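Local coordinates for protein endo-arabinase (Bacteroides thetaiotaomicron, PDB 5C0P) that probably hydrolyses glycosidic bonds during arabinan breakdown, as a family 43 glycoside hydrolase that holds a magnesium ion at its centre, at residues Phe80-Val85 / Cys134-Leu139; Arg91-Thr96 / Thr107-Ser112; Leu150-Trp155 / Asp205-Tyr210. All coordinates share one frame; numbering follows the deposited sequence.

Interaction 1: residues Phe80-Val85 / Cys134-Leu139; sequences FWAPDV and CLDGSL. With MG (magnesium ion), chain C.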
loop_
_atom_site.group_PDB
_atom_site.type_symbol
_atom_site.label_atom_id
_atom_site.label_comp_id
_atom_site.label_asym_id
_atom_site.label_seq_id
_atom_site.Cartn_x
_atom_site.Cartn_y
_atom_site.Cartn_z
ATOM N N PHE A 80 -8.864 -10.043 1.833
ATOM C CA PHE A 80 -8.513 -9.095 2.910
ATOM C C PHE A 80 -7.032 -8.705 2.844
ATOM O O PHE A 80 -6.364 -8.585 3.869
ATOM C CB PHE A 80 -8.829 -9.667 4.308
ATOM C CG PHE A 80 -10.301 -9.698 4.651
ATOM C CD1 PHE A 80 -10.792 -8.938 5.703
ATOM C CD2 PHE A 80 -11.186 -10.480 3.921
ATOM C CE1 PHE A 80 -12.145 -8.954 6.022
ATOM C CE2 PHE A 80 -12.549 -10.506 4.233
ATOM C CZ PHE A 80 -13.020 -9.735 5.291
ATOM N N TRP A 81 -6.527 -8.505 1.632
ATOM C CA TRP A 81 -5.094 -8.289 1.435
ATOM C C TRP A 81 -4.654 -6.860 1.671
ATOM O O TRP A 81 -5.330 -5.905 1.265
ATOM C CB TRP A 81 -4.676 -8.667 0.015
ATOM C CG TRP A 81 -4.763 -10.123 -0.307
ATOM C CD1 TRP A 81 -4.984 -11.155 0.560
ATOM C CD2 TRP A 81 -4.623 -10.705 -1.604
ATOM N NE1 TRP A 81 -4.983 -12.347 -0.124
ATOM C CE2 TRP A 81 -4.775 -12.096 -1.454
ATOM C CE3 TRP A 81 -4.391 -10.180 -2.879
ATOM C CZ2 TRP A 81 -4.690 -12.976 -2.537
ATOM C CZ3 TRP A 81 -4.321 -11.049 -3.953
ATOM C CH2 TRP A 81 -4.468 -12.433 -3.775
ATOM N N ALA A 82 -3.500 -6.738 2.326
ATOM C CA ALA A 82 -2.716 -5.506 2.361
ATOM C C ALA A 82 -3.487 -4.238 2.716
ATOM O O ALA A 82 -3.599 -3.319 1.912
ATOM C CB ALA A 82 -1.971 -5.337 1.028
ATOM N N PRO A 83 -3.999 -4.167 3.943
ATOM C CA PRO A 83 -4.680 -2.936 4.349
ATOM C C PRO A 83 -3.730 -1.732 4.467
ATOM O O PRO A 83 -2.573 -1.871 4.896
ATOM C CB PRO A 83 -5.253 -3.305 5.723
ATOM C CG PRO A 83 -4.359 -4.431 6.220
ATOM C CD PRO A 83 -3.988 -5.199 4.999
ATOM N N ASP A 84 -4.240 -0.562 4.074
ATOM C CA ASP A 84 -3.633 0.736 4.362
ATOM C C ASP A 84 -4.690 1.511 5.137
ATOM O O ASP A 84 -5.891 1.325 4.895
ATOM C CB ASP A 84 -3.404 1.543 3.081
ATOM C CG ASP A 84 -2.273 1.025 2.203
ATOM O OD1 ASP A 84 -1.668 -0.037 2.473
ATOM O OD2 ASP A 84 -2.000 1.733 1.207
ATOM N N VAL A 85 -4.281 2.408 6.033
ATOM C CA VAL A 85 -5.255 3.272 6.702
ATOM C C VAL A 85 -4.792 4.719 6.669
ATOM O O VAL A 85 -3.652 5.022 7.044
ATOM C CB VAL A 85 -5.534 2.831 8.173
ATOM C CG1 VAL A 85 -6.507 3.794 8.849
ATOM C CG2 VAL A 85 -6.106 1.426 8.196
ATOM N N CYS A 134 -7.840 -5.997 -9.834
ATOM C CA CYS A 134 -6.992 -4.948 -9.270
ATOM C C CYS A 134 -6.659 -5.181 -7.805
ATOM O O CYS A 134 -7.396 -5.849 -7.075
ATOM C CB CYS A 134 -7.656 -3.577 -9.385
ATOM S SG CYS A 134 -8.089 -3.085 -11.053
ATOM N N LEU A 135 -5.539 -4.615 -7.372
ATOM C CA LEU A 135 -5.126 -4.747 -5.984
ATOM C C LEU A 135 -4.253 -3.597 -5.531
ATOM O O LEU A 135 -3.792 -2.785 -6.344
ATOM C CB LEU A 135 -4.418 -6.088 -5.738
ATOM C CG LEU A 135 -3.256 -6.557 -6.613
ATOM C CD1 LEU A 135 -1.944 -5.862 -6.281
ATOM C CD2 LEU A 135 -3.086 -8.065 -6.471
ATOM N N ASP A 136 -4.051 -3.534 -4.217
ATOM C CA ASP A 136 -3.124 -2.600 -3.588
ATOM C C ASP A 136 -3.494 -1.141 -3.825
ATOM O O ASP A 136 -2.618 -0.297 -3.965
ATOM C CB ASP A 136 -1.664 -2.881 -4.021
ATOM C CG ASP A 136 -1.111 -4.177 -3.448
ATOM O OD1 ASP A 136 -1.812 -4.849 -2.652
ATOM O OD2 ASP A 136 0.037 -4.531 -3.791
ATOM N N GLY A 137 -4.791 -0.841 -3.879
ATOM C CA GLY A 137 -5.229 0.540 -3.994
ATOM C C GLY A 137 -4.755 1.382 -2.822
ATOM O O GLY A 137 -4.998 1.045 -1.649
ATOM N N SER A 138 -4.076 2.483 -3.137
ATOM C CA SER A 138 -3.552 3.379 -2.112
ATOM C C SER A 138 -4.004 4.813 -2.353
ATOM O O SER A 138 -4.564 5.136 -3.408
ATOM C CB SER A 138 -2.026 3.305 -2.069
ATOM O OG SER A 138 -1.456 3.829 -3.255
ATOM N N LEU A 139 -3.755 5.674 -1.370
ATOM C CA LEU A 139 -4.201 7.063 -1.424
ATOM C C LEU A 139 -2.990 7.983 -1.426
ATOM O O LEU A 139 -2.081 7.845 -0.603
ATOM C CB LEU A 139 -5.083 7.371 -0.210
ATOM C CG LEU A 139 -5.647 8.786 -0.078
ATOM C CD1 LEU A 139 -6.655 9.071 -1.166
ATOM C CD2 LEU A 139 -6.281 8.970 1.290
HETATM MG MG MG C . -0.220 -1.192 1.433
HETATM O O HOH W 1 -1.837 -2.027 0.344
HETATM O O HOH W 2 -0.440 -2.436 3.117
HETATM O O HOH W 3 -0.188 0.274 -0.070
HETATM O O HOH W 4 1.477 -0.155 2.164
#
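Asp-84 faces Ser-138 through one carboxylate oxygen while the other grips a magnesium ion. OD2 of Asp-84 lies 3.6 Å from CB of Ser-138, and OD1 of Asp-84 coordinates the metal at 2.1 Å. Because CG of Asp-84 stands beside its own backbone N (chi1 -72°), the carboxylate is carried toward the neighbouring strand and the ion. Asp-84 binds the metal as a monodentate ligand: OD2 instead accepts a 2.7 Å hydrogen bond from metal-bound water 3, with a weak one from Tyr-86 OH. Waters 1 and 2 donate to the carbonyls of Ala-82 and Pro-83, so backbone and side chain together hold three of the four metal waters; water 4 and His-261 bring the ligands to six. The hydroxyl of Ser-138 bonds to the carbonyl of Pro-207.

Two residues earlier, the small methyl of Ala-82 leaves room for Asp-136, whose OD1 approaches CB of Ala-82 to 3.7 Å. OD2 of Asp-136 takes the N-H of Ala-206. At the far end Leu-135 meets Trp-81 at the rim of the indole, CD2 of Leu-135 lying near the ring plane, 4.1 Å from CZ3 of Trp-81. Opposite Thr-97 the strand carries a G1 beta bulge, formed by Phe-80 and Trp-81.

The strand axes run nearly parallel (13°) but 7.4 Å apart, with no hydrogen bond directly between them. Such neighbouring innermost strands of successive blades, converging on a central polar site, are typical of the five-bladed beta-propeller of family 43; Asp-136 is predicted to tune the catalytic acid and orient the substrate.

Interaction 2: residues Arg91-Thr96 / Thr107-Ser112; sequences RYYLFT and TSILVS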
loop_
_atom_site.group_PDB
_atom_site.type_symbol
_atom_site.label_atom_id
_atom_site.label_comp_id
_atom_site.label_asym_id
_atom_site.label_seq_id
_atom_site.Cartn_x
_atom_site.Cartn_y
_atom_site.Cartn_z
ATOM N N ARG A 91 -11.638 11.888 9.498
ATOM C CA ARG A 91 -12.021 10.485 9.646
ATOM C C ARG A 91 -10.902 9.567 9.165
ATOM O O ARG A 91 -9.858 10.028 8.691
ATOM C CB ARG A 91 -13.337 10.189 8.909
ATOM C CG ARG A 91 -14.497 11.071 9.357
ATOM C CD ARG A 91 -15.829 10.543 8.846
ATOM N NE ARG A 91 -16.197 9.315 9.549
ATOM C CZ ARG A 91 -17.223 8.531 9.227
ATOM N NH1 ARG A 91 -17.996 8.833 8.190
ATOM N NH2 ARG A 91 -17.463 7.433 9.937
ATOM N N TYR A 92 -11.114 8.261 9.299
ATOM C CA TYR A 92 -10.079 7.295 8.954
ATOM C C TYR A 92 -10.601 6.344 7.907
ATOM O O TYR A 92 -11.733 5.879 8.003
ATOM C CB TYR A 92 -9.615 6.547 10.212
ATOM C CG TYR A 92 -9.044 7.524 11.204
ATOM C CD1 TYR A 92 -9.869 8.209 12.087
ATOM C CD2 TYR A 92 -7.684 7.804 11.214
ATOM C CE1 TYR A 92 -9.351 9.132 12.970
ATOM C CE2 TYR A 92 -7.158 8.725 12.097
ATOM C CZ TYR A 92 -7.999 9.388 12.965
ATOM O OH TYR A 92 -7.479 10.307 13.839
ATOM N N TYR A 93 -9.769 6.064 6.909
ATOM C CA TYR A 93 -10.189 5.275 5.749
ATOM C C TYR A 93 -9.265 4.095 5.531
ATOM O O TYR A 93 -8.052 4.245 5.363
ATOM C CB TYR A 93 -10.250 6.141 4.489
ATOM C CG TYR A 93 -11.297 7.222 4.581
ATOM C CD1 TYR A 93 -11.031 8.417 5.250
ATOM C CD2 TYR A 93 -12.558 7.055 4.022
ATOM C CE1 TYR A 93 -11.993 9.416 5.349
ATOM C CE2 TYR A 93 -13.516 8.038 4.119
ATOM C CZ TYR A 93 -13.229 9.219 4.782
ATOM O OH TYR A 93 -14.175 10.214 4.886
ATOM N N LEU A 94 -9.865 2.916 5.534
ATOM C CA LEU A 94 -9.176 1.655 5.309
ATOM C C LEU A 94 -9.312 1.275 3.835
ATOM O O LEU A 94 -10.430 1.206 3.303
ATOM C CB LEU A 94 -9.829 0.574 6.186
ATOM C CG LEU A 94 -9.470 -0.893 5.961
ATOM C CD1 LEU A 94 -8.027 -1.115 6.385
ATOM C CD2 LEU A 94 -10.400 -1.802 6.754
ATOM N N PHE A 95 -8.178 1.064 3.177
ATOM C CA PHE A 95 -8.127 0.609 1.789
ATOM C C PHE A 95 -7.617 -0.840 1.821
ATOM O O PHE A 95 -6.457 -1.085 2.179
ATOM C CB PHE A 95 -7.119 1.453 0.990
ATOM C CG PHE A 95 -7.611 2.827 0.595
ATOM C CD1 PHE A 95 -8.081 3.733 1.542
ATOM C CD2 PHE A 95 -7.535 3.237 -0.732
ATOM C CE1 PHE A 95 -8.519 5.008 1.152
ATOM C CE2 PHE A 95 -7.946 4.506 -1.123
ATOM C CZ PHE A 95 -8.450 5.393 -0.183
ATOM N N THR A 96 -8.469 -1.797 1.460
ATOM C CA THR A 96 -8.113 -3.217 1.523
ATOM C C THR A 96 -8.607 -3.922 0.265
ATOM O O THR A 96 -9.594 -3.498 -0.346
ATOM C CB THR A 96 -8.709 -3.891 2.792
ATOM O OG1 THR A 96 -8.190 -3.228 3.954
ATOM C CG2 THR A 96 -8.340 -5.372 2.887
ATOM N N THR A 107 -9.836 -3.212 -4.822
ATOM C CA THR A 107 -9.620 -2.557 -3.544
ATOM C C THR A 107 -10.877 -1.768 -3.219
ATOM O O THR A 107 -11.432 -1.103 -4.094
ATOM C CB THR A 107 -8.402 -1.621 -3.619
ATOM O OG1 THR A 107 -7.249 -2.388 -3.981
ATOM C CG2 THR A 107 -8.163 -0.914 -2.280
ATOM N N SER A 108 -11.351 -1.860 -1.983
ATOM C CA SER A 108 -12.466 -1.011 -1.577
ATOM C C SER A 108 -12.111 -0.178 -0.359
ATOM O O SER A 108 -11.084 -0.414 0.304
ATOM C CB SER A 108 -13.781 -1.784 -1.402
ATOM O OG SER A 108 -13.803 -2.476 -0.190
ATOM N N ILE A 109 -12.940 0.828 -0.106
ATOM C CA ILE A 109 -12.665 1.826 0.915
ATOM C C ILE A 109 -13.706 1.735 2.023
ATOM O O ILE A 109 -14.916 1.646 1.764
ATOM C CB ILE A 109 -12.650 3.235 0.306
ATOM C CG1 ILE A 109 -11.562 3.321 -0.773
ATOM C CG2 ILE A 109 -12.443 4.299 1.398
ATOM C CD1 ILE A 109 -11.578 4.624 -1.597
ATOM N N LEU A 110 -13.221 1.721 3.264
ATOM C CA LEU A 110 -14.082 1.627 4.436
ATOM C C LEU A 110 -13.727 2.781 5.354
ATOM O O LEU A 110 -12.621 3.320 5.273
ATOM C CB LEU A 110 -13.878 0.286 5.144
ATOM C CG LEU A 110 -14.138 -0.928 4.241
ATOM C CD1 LEU A 110 -12.847 -1.446 3.579
ATOM C CD2 LEU A 110 -14.822 -2.011 5.015
ATOM N N VAL A 111 -14.651 3.164 6.226
ATOM C CA VAL A 111 -14.469 4.394 7.000
ATOM C C VAL A 111 -14.769 4.187 8.486
ATOM O O VAL A 111 -15.619 3.371 8.851
ATOM C CB VAL A 111 -15.340 5.543 6.417
ATOM C CG1 VAL A 111 -16.840 5.222 6.530
ATOM C CG2 VAL A 111 -14.996 6.902 7.067
ATOM N N SER A 112 -14.062 4.935 9.334
ATOM C CA SER A 112 -14.295 4.913 10.777
ATOM C C SER A 112 -14.041 6.293 11.349
ATOM O O SER A 112 -13.320 7.097 10.744
ATOM C CB SER A 112 -13.353 3.912 11.458
ATOM O OG SER A 112 -13.586 3.870 12.860
#
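Val-111 pushes its CG2 methyl into a cleft between Tyr-93 and Arg-91. The methyl sits over one face of the phenol ring, offset toward the rim and 3.5 Å from CE2 of Tyr-93, a CH-pi contact. The guanidinium of Arg-91 turns one face to the same methyl, which lies over its centre, CZ of Arg-91 3.5 Å from CG2 of Val-111. A bend in the arginine chain (chi3 71°) folds the group back over the valine, and NE is held by a salt bridge to Asp-113. Were the arginine here an alanine, the face lying over Val-111 CG2 would go, and Asp-113 would probably lose its charged mate.

Further along, Ile-109 lays CG1 over the centre of the Phe-95 ring and brings its CD1 within 3.5 Å of CZ of Phe-95. Its other branch, CG2, fills the hollow at the edge of the Tyr-93 ring, so the branched isoleucine serves two aromatics. On the reverse face CD2 of Leu-94 lies 4.0 Å from CD1 of Leu-110, and both leucines rest on Phe-68.

Six backbone hydrogen bonds pair Tyr-92 with Ser-112, Leu-94 with Leu-110 and Thr-96 with Ser-108, tying the antiparallel hairpin of 91-100 and 103-112. Backbone amides thus set the register, while aliphatic groups on aromatic faces fill one side of the sheet and a leucine pair among polar side chains the other, both buried.

Interaction 3: residues Leu150-Trp155 / Asp205-Tyr210; sequences LFCREW and DAPFIY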
loop_
_atom_site.group_PDB
_atom_site.type_symbol
_atom_site.label_atom_id
_atom_site.label_comp_id
_atom_site.label_asym_id
_atom_site.label_seq_id
_atom_site.Cartn_x
_atom_site.Cartn_y
_atom_site.Cartn_z
ATOM N N LEU A 150 -4.112 5.174 -6.363
ATOM C CA LEU A 150 -3.096 4.458 -7.139
ATOM C C LEU A 150 -3.434 2.986 -6.994
ATOM O O LEU A 150 -3.815 2.550 -5.919
ATOM C CB LEU A 150 -1.697 4.695 -6.573
ATOM C CG LEU A 150 -1.283 6.133 -6.299
ATOM C CD1 LEU A 150 0.100 6.156 -5.636
ATOM C CD2 LEU A 150 -1.303 6.941 -7.574
ATOM N N PHE A 151 -3.321 2.212 -8.066
ATOM C CA PHE A 151 -3.608 0.789 -7.939
ATOM C C PHE A 151 -2.870 -0.040 -8.969
ATOM O O PHE A 151 -2.345 0.486 -9.957
ATOM C CB PHE A 151 -5.121 0.497 -7.970
ATOM C CG PHE A 151 -5.791 0.799 -9.286
ATOM C CD1 PHE A 151 -5.882 -0.168 -10.280
ATOM C CD2 PHE A 151 -6.357 2.050 -9.516
ATOM C CE1 PHE A 151 -6.519 0.113 -11.480
ATOM C CE2 PHE A 151 -6.997 2.338 -10.716
ATOM C CZ PHE A 151 -7.079 1.371 -11.699
ATOM N N CYS A 152 -2.840 -1.343 -8.727
ATOM C CA CYS A 152 -2.249 -2.283 -9.673
ATOM C C CYS A 152 -3.333 -3.024 -10.414
ATOM O O CYS A 152 -4.371 -3.369 -9.847
ATOM C CB CYS A 152 -1.439 -3.332 -8.921
ATOM S SG CYS A 152 -0.095 -2.652 -7.967
ATOM N N ARG A 153 -3.083 -3.290 -11.689
ATOM C CA ARG A 153 -3.905 -4.229 -12.416
ATOM C C ARG A 153 -3.062 -5.483 -12.499
ATOM O O ARG A 153 -1.943 -5.454 -13.031
ATOM C CB ARG A 153 -4.248 -3.709 -13.805
ATOM C CG ARG A 153 -5.387 -4.470 -14.408
ATOM C CD ARG A 153 -5.778 -3.978 -15.774
ATOM N NE ARG A 153 -6.684 -4.949 -16.368
ATOM C CZ ARG A 153 -7.130 -4.886 -17.613
ATOM N NH1 ARG A 153 -6.747 -3.889 -18.397
ATOM N NH2 ARG A 153 -7.953 -5.818 -18.070
ATOM N N GLU A 154 -3.602 -6.569 -11.964
ATOM C CA GLU A 154 -2.832 -7.784 -11.699
ATOM C C GLU A 154 -2.195 -8.436 -12.925
ATOM O O GLU A 154 -2.835 -8.626 -13.959
ATOM C CB GLU A 154 -3.682 -8.803 -10.932
ATOM C CG GLU A 154 -2.841 -9.785 -10.128
ATOM C CD GLU A 154 -3.618 -10.493 -9.030
ATOM O OE1 GLU A 154 -4.831 -10.230 -8.866
ATOM O OE2 GLU A 154 -2.998 -11.312 -8.321
ATOM N N TRP A 155 -0.931 -8.807 -12.768
ATOM C CA TRP A 155 -0.135 -9.378 -13.849
ATOM C C TRP A 155 -0.677 -10.688 -14.405
ATOM O O TRP A 155 -0.408 -11.029 -15.555
ATOM C CB TRP A 155 1.308 -9.560 -13.386
ATOM C CG TRP A 155 1.467 -10.661 -12.383
ATOM C CD1 TRP A 155 1.162 -10.616 -11.050
ATOM C CD2 TRP A 155 1.973 -11.972 -12.640
ATOM N NE1 TRP A 155 1.446 -11.830 -10.465
ATOM C CE2 TRP A 155 1.949 -12.673 -11.418
ATOM C CE3 TRP A 155 2.450 -12.617 -13.781
ATOM C CZ2 TRP A 155 2.380 -13.998 -11.313
ATOM C CZ3 TRP A 155 2.881 -13.931 -13.671
ATOM C CH2 TRP A 155 2.843 -14.605 -12.447
ATOM N N ASP A 205 3.200 -4.533 -7.498
ATOM C CA ASP A 205 2.635 -4.480 -6.151
ATOM C C ASP A 205 2.842 -3.091 -5.555
ATOM O O ASP A 205 3.816 -2.402 -5.862
ATOM C CB ASP A 205 3.353 -5.472 -5.208
ATOM C CG ASP A 205 2.847 -6.912 -5.311
ATOM O OD1 ASP A 205 1.805 -7.185 -5.941
ATOM O OD2 ASP A 205 3.499 -7.791 -4.699
ATOM N N ALA A 206 1.917 -2.688 -4.688
ATOM C CA ALA A 206 2.193 -1.682 -3.654
ATOM C C ALA A 206 2.574 -0.249 -4.048
ATOM O O ALA A 206 3.414 0.350 -3.392
ATOM C CB ALA A 206 3.266 -2.240 -2.709
ATOM N N PRO A 207 1.944 0.328 -5.084
ATOM C CA PRO A 207 2.324 1.710 -5.398
ATOM C C PRO A 207 2.069 2.689 -4.245
ATOM O O PRO A 207 1.020 2.654 -3.601
ATOM C CB PRO A 207 1.416 2.058 -6.583
ATOM C CG PRO A 207 0.231 1.136 -6.427
ATOM C CD PRO A 207 0.801 -0.134 -5.888
ATOM N N PHE A 208 3.037 3.569 -4.006
ATOM C CA PHE A 208 2.925 4.576 -2.970
ATOM C C PHE A 208 3.746 5.786 -3.381
ATOM O O PHE A 208 4.927 5.652 -3.689
ATOM C CB PHE A 208 3.433 4.027 -1.637
ATOM C CG PHE A 208 3.157 4.949 -0.476
ATOM C CD1 PHE A 208 1.929 4.919 0.175
ATOM C CD2 PHE A 208 4.107 5.862 -0.065
ATOM C CE1 PHE A 208 1.662 5.780 1.233
ATOM C CE2 PHE A 208 3.851 6.734 0.984
ATOM C CZ PHE A 208 2.634 6.688 1.641
ATOM N N ILE A 209 3.135 6.969 -3.369
ATOM C CA ILE A 209 3.844 8.183 -3.757
ATOM C C ILE A 209 4.215 9.025 -2.541
ATOM O O ILE A 209 3.405 9.209 -1.627
ATOM C CB ILE A 209 3.010 9.039 -4.751
ATOM C CG1 ILE A 209 2.885 8.326 -6.103
ATOM C CG2 ILE A 209 3.636 10.414 -4.944
ATOM C CD1 ILE A 209 1.906 9.002 -7.092
ATOM N N TYR A 210 5.447 9.529 -2.546
ATOM C CA TYR A 210 5.892 10.526 -1.576
ATOM C C TYR A 210 6.313 11.786 -2.327
ATOM O O TYR A 210 7.110 11.719 -3.265
ATOM C CB TYR A 210 7.072 9.981 -0.774
ATOM C CG TYR A 210 7.569 10.930 0.292
ATOM C CD1 TYR A 210 6.890 11.060 1.496
ATOM C CD2 TYR A 210 8.718 11.676 0.103
ATOM C CE1 TYR A 210 7.336 11.925 2.484
ATOM C CE2 TYR A 210 9.172 12.547 1.082
ATOM C CZ TYR A 210 8.477 12.664 2.268
ATOM O OH TYR A 210 8.935 13.531 3.241
#
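Asp-205 meets Cys-152 through its backbone, its CA lying 3.8 Å from the cysteine SG, while its carboxylate hydrogen-bonds through OD2 to Tyr-231 OH. Ala-206 follows with its N equally near that sulfur; its methyl points away, onto the metal ligand His-261, where its small size suits the close packing.

Pro-207 carries the middle of the contact. Its ring enters between the two inward side chains of the facing strand: CD of Pro-207 touches SG of Cys-152 at 3.4 Å, and CG of Pro-207 lies 4.1 Å from CB of Leu-150. With SG set beside its own backbone N (chi1 -61°), Cys-152 reaches the flank of the proline, and the compact sulfur suits this close approach. Phe-208 turns its ring away to Met-263, leaving its CA near the leucine tip. Ile-209 then receives that tip: CD1 of Leu-150 stands 3.6 Å from CG1 of Ile-209, the two side chains cross at about a right angle, and both leucine methyls touch CD1 of Ile-209.

No hydrogen bond passes between the two segments, whose strand axes come no closer than 6.6 Å. Ala-206 and Phe-208 pack on strand 260-266, whereas Pro-207 and Ile-209 turn to strands 134-141 and 147-153, which places strand 205-211 between them. Glu-154, just past the end of strand 147-153, stands at the N-cap position of the short helix 155-158.

Overall arrangement
All three contacts are buried, but they do different jobs. Interaction 2 works within one sheet, stitching a hairpin with backbone bonds and aromatic packing, its centre about 12 Å from the centre of the chain. Interactions 1 and 3 bridge separate sheets by side chains, with no hydrogen bond directly between their paired segments. Interaction 1, closest to the centre, is polar and metal-bound; interaction 3, slightly farther out, is mainly apolar. Strand 78-88 pairs with 91-100, joining interactions 1 and 2, while 134-141 pairs with 147-153, joining 1 and 3. Thr-107 OG1 also accepts from Gly-137 N, so segment 134-139 links both neighbours, whereas interactions 2 and 3 do not touch.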